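PDB 3UP9: putative uncharacterized protein from Actinomyces odontolyticus, which probably serves as a membrane-anchored, substrate-binding lipoprotein of the NlpA family that captures methionine. Local coordinates for residues A[89-100]-A[183-193]; A[103-113]-A[150-161]. One frame throughout, in Å; residues are numbered along the deposited sequence.

Interaction 1. Residues A[89-100]-A[183-193]; sequences PLGVFSNKHKSL and KTISGDALVVE
Leu190 sends its side chain into the bend formed by residues 94-99. CD1 lies by Ser94 N, CD2 is 3.4 Å from Lys98 C, and CG sits over Lys98 O, so a branched aliphatic residue fills a concave patch of backbone. Its backbone N gives a short bond to Val92 O (2.7 Å). One water joins Leu190 O to Lys98 O; another accepts from Leu100 N and bonds Leu190 O only weakly. Val92 and Val191 lie side by side and point the same way, CG2 of Val92 3.8 Å from CB of Val191, beta-branched shapes suited to a strand pair.

On the other face, the Phe93 ring turns its edge back toward the turn at 184-188. Thr184 O and Asp188 CB meet that edge, while CZ approaches Ile185 CD1 at 4.3 Å. Gly91 suits this spot because a CB there would run into Phe93 CE1.

Glu193 binds Leu90 twice: its N reaches Leu90 O at 2.9 Å, and its OE1 takes Leu90 N at 3.1 Å from above the carboxylate plane, 61° out of it. CG anti to the backbone N (chi1 -166°), with the chain extended, brings the carboxylate alongside Leu90. Asn198 also binds OE1, and Arg120, part of the selenomethionine pocket, salt-bridges OE2.

Further out, Ser94 OG makes an ST turn with Lys96 N and an ST motif with His97 N, and also bonds Asp169 O; Thr184 OG1 caps the short helix through Gly187 N. Strand 91-93 is bordered by 191-192 and by antiparallel strand 170-173, while helix 115-127 covers Val92 through Leu124 and Leu125.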
loop_
_atom_site.group_PDB
_atom_site.type_symbol
_atom_site.label_atom_id
_atom_site.label_comp_id
_atom_site.label_asym_id
_atom_site.label_seq_id
_atom_site.Cartn_x
_atom_site.Cartn_y
_atom_site.Cartn_z
ATOM N N PRO A 89 -8.010 -0.136 -1.708
ATOM C CA PRO A 89 -8.352 0.731 -2.788
ATOM C C PRO A 89 -7.711 2.150 -2.674
ATOM O O PRO A 89 -7.682 2.772 -1.598
ATOM C CB PRO A 89 -9.896 0.771 -2.724
ATOM C CG PRO A 89 -10.298 -0.514 -2.072
ATOM C CD PRO A 89 -9.225 -0.666 -1.047
ATOM N N LEU A 90 -7.165 2.628 -3.789
ATOM C CA LEU A 90 -6.539 3.930 -3.829
ATOM C C LEU A 90 -7.637 4.965 -3.914
ATOM O O LEU A 90 -8.667 4.757 -4.601
ATOM C CB LEU A 90 -5.578 4.023 -5.011
ATOM C CG LEU A 90 -4.610 5.204 -5.063
ATOM C CD1 LEU A 90 -3.645 5.260 -3.845
ATOM C CD2 LEU A 90 -3.897 5.175 -6.417
ATOM N N GLY A 91 -7.458 6.067 -3.193
ATOM C CA GLY A 91 -8.453 7.122 -3.215
ATOM C C GLY A 91 -7.901 8.504 -3.531
ATOM O O GLY A 91 -6.722 8.793 -3.337
ATOM N N VAL A 92 -8.783 9.332 -4.058
ATOM C CA VAL A 92 -8.602 10.754 -4.192
ATOM C C VAL A 92 -9.288 11.300 -2.963
ATOM O O VAL A 92 -10.441 10.936 -2.650
ATOM C CB VAL A 92 -9.242 11.314 -5.472
ATOM C CG1 VAL A 92 -9.045 12.836 -5.527
ATOM C CG2 VAL A 92 -8.661 10.615 -6.702
ATOM N N PHE A 93 -8.535 12.110 -2.238
ATOM C CA PHE A 93 -8.994 12.755 -1.047
ATOM C C PHE A 93 -8.869 14.234 -1.208
ATOM O O PHE A 93 -8.136 14.712 -2.057
ATOM C CB PHE A 93 -8.147 12.265 0.146
ATOM C CG PHE A 93 -8.292 10.787 0.413
ATOM C CD1 PHE A 93 -7.502 9.854 -0.246
ATOM C CD2 PHE A 93 -9.246 10.324 1.298
ATOM C CE1 PHE A 93 -7.636 8.490 0.006
ATOM C CE2 PHE A 93 -9.388 8.959 1.548
ATOM C CZ PHE A 93 -8.562 8.051 0.924
ATOM N N SER A 94 -9.593 14.962 -0.372
ATOM C CA SER A 94 -9.541 16.413 -0.350
ATOM C C SER A 94 -10.101 16.921 0.982
ATOM O O SER A 94 -10.974 16.316 1.558
ATOM C CB SER A 94 -10.362 16.945 -1.539
ATOM O OG SER A 94 -10.630 18.320 -1.491
ATOM N N ASN A 95 -9.587 18.055 1.448
ATOM C CA ASN A 95 -10.245 18.821 2.496
ATOM C C ASN A 95 -10.942 20.084 1.983
ATOM O O ASN A 95 -11.505 20.829 2.802
ATOM C CB ASN A 95 -9.264 19.211 3.597
ATOM C CG ASN A 95 -8.790 18.036 4.401
ATOM O OD1 ASN A 95 -9.424 16.984 4.455
ATOM N ND2 ASN A 95 -7.656 18.195 4.999
ATOM N N LYS A 96 -10.902 20.335 0.661
ATOM C CA LYS A 96 -11.395 21.619 0.086
ATOM C C LYS A 96 -12.623 21.411 -0.805
ATOM O O LYS A 96 -13.385 22.334 -1.038
ATOM C CB LYS A 96 -10.255 22.405 -0.665
ATOM C CG LYS A 96 -9.083 22.867 0.268
ATOM C CD LYS A 96 -7.820 23.489 -0.417
ATOM C CE LYS A 96 -6.588 23.635 0.481
ATOM N NZ LYS A 96 -7.010 23.971 1.874
ATOM N N HIS A 97 -12.816 20.185 -1.292
ATOM C CA HIS A 97 -13.870 19.832 -2.253
ATOM C C HIS A 97 -14.396 18.425 -1.955
ATOM O O HIS A 97 -13.694 17.590 -1.348
ATOM C CB HIS A 97 -13.338 19.883 -3.694
ATOM C CG HIS A 97 -12.515 21.110 -4.022
ATOM N ND1 HIS A 97 -13.076 22.330 -4.231
ATOM C CD2 HIS A 97 -11.141 21.272 -4.172
ATOM C CE1 HIS A 97 -12.087 23.252 -4.479
ATOM N NE2 HIS A 97 -10.895 22.605 -4.439
ATOM N N LYS A 98 -15.621 18.150 -2.409
ATOM C CA LYS A 98 -16.208 16.804 -2.318
ATOM C C LYS A 98 -16.343 16.182 -3.765
ATOM O O LYS A 98 -16.718 15.025 -3.913
ATOM C CB LYS A 98 -17.550 16.864 -1.564
ATOM C CG LYS A 98 -17.701 16.347 -0.110
ATOM C CD LYS A 98 -17.474 17.310 1.020
ATOM C CE LYS A 98 -18.652 17.455 2.025
ATOM N NZ LYS A 98 -18.953 16.435 3.037
ATOM N N SER A 99 -16.012 16.933 -4.812
ATOM C CA SER A 99 -16.089 16.432 -6.199
ATOM C C SER A 99 -14.836 16.829 -6.950
ATOM O O SER A 99 -14.394 17.968 -6.867
ATOM C CB SER A 99 -17.291 17.014 -6.968
ATOM O OG SER A 99 -17.251 16.651 -8.343
ATOM N N LEU A 100 -14.274 15.880 -7.697
ATOM C CA LEU A 100 -13.166 16.170 -8.619
ATOM C C LEU A 100 -13.546 17.160 -9.739
ATOM O O LEU A 100 -12.698 17.846 -10.282
ATOM C CB LEU A 100 -12.610 14.845 -9.174
ATOM C CG LEU A 100 -11.253 14.792 -9.866
ATOM C CD1 LEU A 100 -10.217 15.463 -8.964
ATOM C CD2 LEU A 100 -10.907 13.332 -10.157
ATOM N N LYS A 183 -8.433 8.771 7.990
ATOM C CA LYS A 183 -9.349 8.786 6.866
ATOM C C LYS A 183 -9.789 7.363 6.471
ATOM O O LYS A 183 -9.108 6.392 6.744
ATOM C CB LYS A 183 -8.687 9.542 5.719
ATOM C CG LYS A 183 -8.339 10.960 6.165
ATOM C CD LYS A 183 -7.938 11.847 5.009
ATOM C CE LYS A 183 -7.667 13.251 5.504
ATOM N NZ LYS A 183 -8.478 13.525 6.704
ATOM N N THR A 184 -10.958 7.241 5.878
ATOM C CA THR A 184 -11.430 5.961 5.392
ATOM C C THR A 184 -11.963 6.127 3.951
ATOM O O THR A 184 -12.226 7.221 3.514
ATOM C CB THR A 184 -12.531 5.430 6.337
ATOM O OG1 THR A 184 -13.719 6.208 6.124
ATOM C CG2 THR A 184 -12.110 5.459 7.867
ATOM N N ILE A 185 -12.146 5.035 3.223
ATOM C CA ILE A 185 -12.721 5.068 1.883
ATOM C C ILE A 185 -14.170 5.495 1.951
ATOM O O ILE A 185 -14.598 6.419 1.293
ATOM C CB ILE A 185 -12.528 3.720 1.152
ATOM C CG1 ILE A 185 -11.081 3.635 0.649
ATOM C CG2 ILE A 185 -13.515 3.520 -0.011
ATOM C CD1 ILE A 185 -10.695 4.610 -0.458
ATOM N N SER A 186 -14.946 4.829 2.764
ATOM C CA SER A 186 -16.343 5.122 2.815
ATOM C C SER A 186 -16.588 6.586 3.179
ATOM O O SER A 186 -17.484 7.247 2.617
ATOM C CB SER A 186 -17.009 4.218 3.826
ATOM O OG SER A 186 -18.312 4.655 4.060
ATOM N N GLY A 187 -15.855 7.068 4.182
ATOM C CA GLY A 187 -16.153 8.366 4.776
ATOM C C GLY A 187 -15.503 9.520 4.031
ATOM O O GLY A 187 -16.070 10.606 3.984
ATOM N N ASP A 188 -14.345 9.283 3.417
ATOM C CA ASP A 188 -13.522 10.395 2.919
ATOM C C ASP A 188 -13.025 10.385 1.498
ATOM O O ASP A 188 -12.555 11.429 1.077
ATOM C CB ASP A 188 -12.283 10.516 3.800
ATOM C CG ASP A 188 -12.641 10.827 5.234
ATOM O OD1 ASP A 188 -12.969 12.024 5.471
ATOM O OD2 ASP A 188 -12.605 9.893 6.080
ATOM N N ALA A 189 -13.058 9.253 0.787
ATOM C CA ALA A 189 -12.564 9.196 -0.630
ATOM C C ALA A 189 -13.568 9.841 -1.574
ATOM O O ALA A 189 -14.767 9.583 -1.479
ATOM C CB ALA A 189 -12.269 7.779 -1.073
ATOM N N LEU A 190 -13.076 10.713 -2.462
ATOM C CA LEU A 190 -13.922 11.386 -3.472
ATOM C C LEU A 190 -14.153 10.470 -4.673
ATOM O O LEU A 190 -15.218 10.505 -5.289
ATOM C CB LEU A 190 -13.308 12.709 -3.936
ATOM C CG LEU A 190 -13.548 13.963 -3.102
ATOM C CD1 LEU A 190 -12.803 13.871 -1.771
ATOM C CD2 LEU A 190 -13.054 15.175 -3.895
ATOM N N VAL A 191 -13.124 9.696 -4.990
ATOM C CA VAL A 191 -13.046 8.763 -6.125
ATOM C C VAL A 191 -12.363 7.540 -5.491
ATOM O O VAL A 191 -11.437 7.702 -4.679
ATOM C CB VAL A 191 -12.145 9.313 -7.270
ATOM C CG1 VAL A 191 -11.917 8.320 -8.416
ATOM C CG2 VAL A 191 -12.692 10.618 -7.770
ATOM N N VAL A 192 -12.840 6.350 -5.797
ATOM C CA VAL A 192 -12.336 5.136 -5.169
ATOM C C VAL A 192 -11.954 4.202 -6.330
ATOM O O VAL A 192 -12.758 3.961 -7.205
ATOM C CB VAL A 192 -13.418 4.442 -4.305
ATOM C CG1 VAL A 192 -12.850 3.155 -3.697
ATOM C CG2 VAL A 192 -14.044 5.415 -3.277
ATOM N N GLU A 193 -10.730 3.698 -6.332
ATOM C CA GLU A 193 -10.229 2.734 -7.280
ATOM C C GLU A 193 -11.059 1.452 -7.204
ATOM O O GLU A 193 -11.412 1.010 -6.127
ATOM C CB GLU A 193 -8.798 2.411 -6.880
ATOM C CG GLU A 193 -7.944 1.675 -7.898
ATOM C CD GLU A 193 -6.602 1.246 -7.299
ATOM O OE1 GLU A 193 -6.647 0.665 -6.196
ATOM O OE2 GLU A 193 -5.543 1.427 -7.953
HETATM O O HOH W 1 -11.123 13.489 1.760
HETATM O O HOH W 2 -17.285 12.615 -5.507
HETATM O O HOH W 3 -15.215 13.101 -7.530
#

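Interaction 2. Residues A[103-113]-A[150-161]; sequences LPDGGTIGIIS and NFDFREVEGPQL
Phe151 packs against Leu103 and Ile109, which both lie on one side of its ring. Leu103 CD2 comes to 3.7 Å from Phe151 CG, the side chains crossing at about a right angle, and Ile109 CD1 reaches Phe151 CE2 at 4.0 Å. With CG between the backbone N and the carbonyl carbon (chi1 69°), the ring folds back toward Phe153 and sets CE2 over the centre of that ring's face, 3.4 Å above its plane. Ile111 CD1 touches Phe153 CE1 at 3.8 Å. With an alanine at Phe151, Leu103 and Ile109 would probably lose the surface they rest on, and the Phe153 ring would be freer to turn. Farther along, buried Ile112 and Leu161 meet through their CD1 atoms.

Beneath this apolar layer runs a parallel ladder: Asp152 and Arg154 each donate through N, to Gly107 O and Ile109 O, and each accept through O, from Ile109 N and Ile111 N. Val156 N continues it to Ile111 O (2.9 Å). At its start Gly106, third in the type II turn from Pro104 to Gly107, where positive phi favours glycine, gives its N to Asn150 O at 2.7 Å.

The opposite face is looser. Asp152 and Arg154 are exposed, as polar residues at a sheet edge can be, and the bent Arg154 chain brings NH2 no nearer than 4.2 Å to Thr108 CG2. At the far end a water joins Ser113 OG to Gly158 N.

Strand 151-156 is one of its sheet's two outermost strands; 107-112 also pairs with parallel strand 170-173. Leu122 and Leu125 of helix 115-127 pack on Phe153, and Val131 on both phenylalanines.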
loop_
_atom_site.group_PDB
_atom_site.type_symbol
_atom_site.label_atom_id
_atom_site.label_comp_id
_atom_site.label_asym_id
_atom_site.label_seq_id
_atom_site.Cartn_x
_atom_site.Cartn_y
_atom_site.Cartn_z
ATOM N N LEU A 103 -12.281 20.866 -9.375
ATOM C CA LEU A 103 -10.881 21.190 -9.576
ATOM C C LEU A 103 -10.812 22.571 -10.218
ATOM O O LEU A 103 -11.255 22.763 -11.347
ATOM C CB LEU A 103 -10.173 20.142 -10.462
ATOM C CG LEU A 103 -8.668 20.305 -10.770
ATOM C CD1 LEU A 103 -7.792 20.380 -9.497
ATOM C CD2 LEU A 103 -8.193 19.190 -11.722
ATOM N N PRO A 104 -10.311 23.561 -9.470
ATOM C CA PRO A 104 -10.223 24.880 -10.061
ATOM C C PRO A 104 -9.239 24.911 -11.228
ATOM O O PRO A 104 -8.317 24.115 -11.276
ATOM C CB PRO A 104 -9.733 25.778 -8.900
ATOM C CG PRO A 104 -9.898 24.950 -7.647
ATOM C CD PRO A 104 -9.799 23.523 -8.091
ATOM N N ASP A 105 -9.490 25.801 -12.165
ATOM C CA ASP A 105 -8.548 26.148 -13.206
ATOM C C ASP A 105 -7.196 26.601 -12.607
ATOM O O ASP A 105 -7.153 27.602 -11.883
ATOM C CB ASP A 105 -9.140 27.316 -14.010
ATOM C CG ASP A 105 -8.594 27.372 -15.400
ATOM O OD1 ASP A 105 -7.419 26.962 -15.603
ATOM O OD2 ASP A 105 -9.362 27.776 -16.286
ATOM N N GLY A 106 -6.119 25.872 -12.916
ATOM C CA GLY A 106 -4.809 26.048 -12.252
ATOM C C GLY A 106 -4.729 25.493 -10.830
ATOM O O GLY A 106 -3.853 25.856 -10.054
ATOM N N GLY A 107 -5.637 24.587 -10.505
ATOM C CA GLY A 107 -5.679 23.930 -9.195
ATOM C C GLY A 107 -4.565 22.905 -9.077
ATOM O O GLY A 107 -3.833 22.689 -10.038
ATOM N N THR A 108 -4.443 22.274 -7.917
ATOM C CA THR A 108 -3.304 21.400 -7.636
ATOM C C THR A 108 -3.730 20.017 -7.121
ATOM O O THR A 108 -4.699 19.911 -6.420
ATOM C CB THR A 108 -2.402 22.042 -6.586
ATOM O OG1 THR A 108 -3.199 22.373 -5.457
ATOM C CG2 THR A 108 -1.653 23.295 -7.163
ATOM N N ILE A 109 -3.008 18.960 -7.508
ATOM C CA ILE A 109 -3.274 17.599 -7.048
ATOM C C ILE A 109 -1.945 17.060 -6.570
ATOM O O ILE A 109 -1.010 16.973 -7.334
ATOM C CB ILE A 109 -3.863 16.665 -8.130
ATOM C CG1 ILE A 109 -5.213 17.212 -8.653
ATOM C CG2 ILE A 109 -4.031 15.235 -7.583
ATOM C CD1 ILE A 109 -5.939 16.323 -9.646
ATOM N N GLY A 110 -1.875 16.773 -5.273
ATOM C CA GLY A 110 -0.766 16.035 -4.690
ATOM C C GLY A 110 -0.712 14.599 -5.167
ATOM O O GLY A 110 -1.735 13.910 -5.219
ATOM N N ILE A 111 0.481 14.140 -5.500
ATOM C CA ILE A 111 0.689 12.805 -6.060
ATOM C C ILE A 111 2.007 12.264 -5.488
ATOM O O ILE A 111 2.986 12.981 -5.371
ATOM C CB ILE A 111 0.698 12.868 -7.616
ATOM C CG1 ILE A 111 0.600 11.474 -8.261
ATOM C CG2 ILE A 111 1.912 13.673 -8.140
ATOM C CD1 ILE A 111 0.058 11.511 -9.696
ATOM N N ILE A 112 2.009 11.003 -5.092
ATOM C CA ILE A 112 3.193 10.348 -4.555
ATOM C C ILE A 112 4.361 10.347 -5.585
ATOM O O ILE A 112 4.173 10.433 -6.823
ATOM C CB ILE A 112 2.830 8.885 -4.110
ATOM C CG1 ILE A 112 3.774 8.398 -2.996
ATOM C CG2 ILE A 112 2.812 7.950 -5.338
ATOM C CD1 ILE A 112 3.338 7.152 -2.257
ATOM N N SER A 113 5.575 10.191 -5.074
ATOM C CA SER A 113 6.775 10.365 -5.907
ATOM C C SER A 113 7.434 9.074 -6.376
ATOM O O SER A 113 8.211 9.116 -7.285
ATOM C CB SER A 113 7.808 11.273 -5.195
ATOM O OG SER A 113 8.136 10.685 -3.963
ATOM N N ASN A 150 -6.822 22.113 -17.018
ATOM C CA ASN A 150 -5.675 22.899 -16.582
ATOM C C ASN A 150 -5.462 22.838 -15.059
ATOM O O ASN A 150 -6.153 23.502 -14.288
ATOM C CB ASN A 150 -5.810 24.354 -17.033
ATOM C CG ASN A 150 -4.574 25.170 -16.685
ATOM O OD1 ASN A 150 -4.611 26.021 -15.806
ATOM N ND2 ASN A 150 -3.456 24.872 -17.344
ATOM N N PHE A 151 -4.506 22.022 -14.637
ATOM C CA PHE A 151 -4.116 21.943 -13.246
ATOM C C PHE A 151 -2.618 21.552 -13.197
ATOM O O PHE A 151 -2.040 21.256 -14.228
ATOM C CB PHE A 151 -4.994 20.903 -12.530
ATOM C CG PHE A 151 -4.713 19.476 -12.964
ATOM C CD1 PHE A 151 -5.332 18.929 -14.085
ATOM C CD2 PHE A 151 -3.815 18.694 -12.268
ATOM C CE1 PHE A 151 -5.038 17.636 -14.492
ATOM C CE2 PHE A 151 -3.502 17.394 -12.691
ATOM C CZ PHE A 151 -4.102 16.877 -13.802
ATOM N N ASP A 152 -2.004 21.544 -12.012
ATOM C CA ASP A 152 -0.640 21.067 -11.801
ATOM C C ASP A 152 -0.598 19.925 -10.802
ATOM O O ASP A 152 -1.270 19.969 -9.769
ATOM C CB ASP A 152 0.243 22.206 -11.279
ATOM C CG ASP A 152 0.301 23.353 -12.243
ATOM O OD1 ASP A 152 0.497 23.094 -13.448
ATOM O OD2 ASP A 152 0.122 24.507 -11.812
ATOM N N PHE A 153 0.202 18.908 -11.105
ATOM C CA PHE A 153 0.546 17.919 -10.109
ATOM C C PHE A 153 1.617 18.448 -9.180
ATOM O O PHE A 153 2.488 19.212 -9.584
ATOM C CB PHE A 153 1.070 16.652 -10.753
ATOM C CG PHE A 153 0.030 15.851 -11.480
ATOM C CD1 PHE A 153 -0.874 15.099 -10.780
ATOM C CD2 PHE A 153 0.009 15.812 -12.874
ATOM C CE1 PHE A 153 -1.823 14.349 -11.451
ATOM C CE2 PHE A 153 -0.917 15.041 -13.549
ATOM C CZ PHE A 153 -1.840 14.318 -12.827
ATOM N N ARG A 154 1.555 18.058 -7.928
ATOM C CA ARG A 154 2.669 18.345 -7.016
ATOM C C ARG A 154 3.104 17.070 -6.343
ATOM O O ARG A 154 2.340 16.463 -5.585
ATOM C CB ARG A 154 2.280 19.370 -5.957
ATOM C CG ARG A 154 1.847 20.681 -6.531
ATOM C CD ARG A 154 3.002 21.443 -7.110
ATOM N NE ARG A 154 2.546 22.814 -7.092
ATOM C CZ ARG A 154 2.624 23.625 -6.032
ATOM N NH1 ARG A 154 3.231 23.252 -4.883
ATOM N NH2 ARG A 154 2.109 24.838 -6.147
ATOM N N GLU A 155 4.333 16.659 -6.643
ATOM C CA GLU A 155 4.905 15.438 -6.090
ATOM C C GLU A 155 5.196 15.663 -4.659
ATOM O O GLU A 155 5.774 16.646 -4.302
ATOM C CB GLU A 155 6.198 15.088 -6.767
ATOM C CG GLU A 155 6.055 14.541 -8.162
ATOM C CD GLU A 155 7.332 13.815 -8.566
ATOM O OE1 GLU A 155 8.390 14.167 -8.014
ATOM O OE2 GLU A 155 7.275 12.881 -9.388
ATOM N N VAL A 156 4.793 14.719 -3.842
ATOM C CA VAL A 156 4.922 14.795 -2.425
ATOM C C VAL A 156 5.425 13.410 -2.044
ATOM O O VAL A 156 5.111 12.411 -2.711
ATOM C CB VAL A 156 3.543 15.159 -1.844
ATOM C CG1 VAL A 156 3.348 14.643 -0.447
ATOM C CG2 VAL A 156 3.359 16.664 -1.866
ATOM N N GLU A 157 6.230 13.333 -0.998
ATOM C CA GLU A 157 6.680 12.038 -0.509
ATOM C C GLU A 157 5.505 11.407 0.206
ATOM O O GLU A 157 4.678 12.100 0.730
ATOM C CB GLU A 157 7.895 12.173 0.428
ATOM C CG GLU A 157 9.242 12.299 -0.303
ATOM C CD GLU A 157 10.412 12.542 0.653
ATOM O OE1 GLU A 157 10.172 13.004 1.790
ATOM O OE2 GLU A 157 11.575 12.264 0.285
ATOM N N GLY A 158 5.418 10.085 0.185
ATOM C CA GLY A 158 4.262 9.378 0.708
ATOM C C GLY A 158 3.736 9.779 2.072
ATOM O O GLY A 158 2.539 9.943 2.233
ATOM N N PRO A 159 4.614 9.917 3.078
ATOM C CA PRO A 159 4.074 10.253 4.405
ATOM C C PRO A 159 3.606 11.708 4.522
ATOM O O PRO A 159 3.046 12.068 5.540
ATOM C CB PRO A 159 5.252 9.983 5.362
ATOM C CG PRO A 159 6.178 9.124 4.607
ATOM C CD PRO A 159 5.992 9.402 3.151
ATOM N N GLN A 160 3.870 12.523 3.501
ATOM C CA GLN A 160 3.472 13.937 3.456
ATOM C C GLN A 160 2.131 14.128 2.703
ATOM O O GLN A 160 1.587 15.242 2.616
ATOM C CB GLN A 160 4.604 14.760 2.777
ATOM C CG GLN A 160 5.884 14.853 3.595
ATOM C CD GLN A 160 5.597 15.305 5.021
ATOM O OE1 GLN A 160 5.067 16.404 5.253
ATOM N NE2 GLN A 160 5.904 14.446 5.989
ATOM N N LEU A 161 1.605 13.034 2.148
ATOM C CA LEU A 161 0.348 13.079 1.359
ATOM C C LEU A 161 -0.871 13.664 2.119
ATOM O O LEU A 161 -1.517 14.586 1.613
ATOM C CB LEU A 161 0.012 11.698 0.769
ATOM C CG LEU A 161 0.805 11.365 -0.497
ATOM C CD1 LEU A 161 0.712 9.878 -0.737
ATOM C CD2 LEU A 161 0.365 12.158 -1.702
HETATM O O HOH W 4 7.369 9.104 -1.901
#

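Interactions 1 and 2 lie at opposite margins of one five-stranded mixed sheet, ordered 151-156, 107-112, 170-173, 91-93, 191-192, their centres about 14 Å apart. Strand 170-173 separates them. Along the chain the order is 89-100, 103-113, 150-161, 183-193, so interaction 1 encloses interaction 2. They meet directly where His97 NE2 lies 3.9 Å from Pro104 CD, and Asp169 bonds both His97 and Thr108. Helix 115-127 packs against both pairs and carries Asn117 and Arg120 of the selenomethionine pocket. The shared sheet and helix thus form one unit, consistent with a lobe of a periplasmic-binding-protein fold, with the pocket beside it.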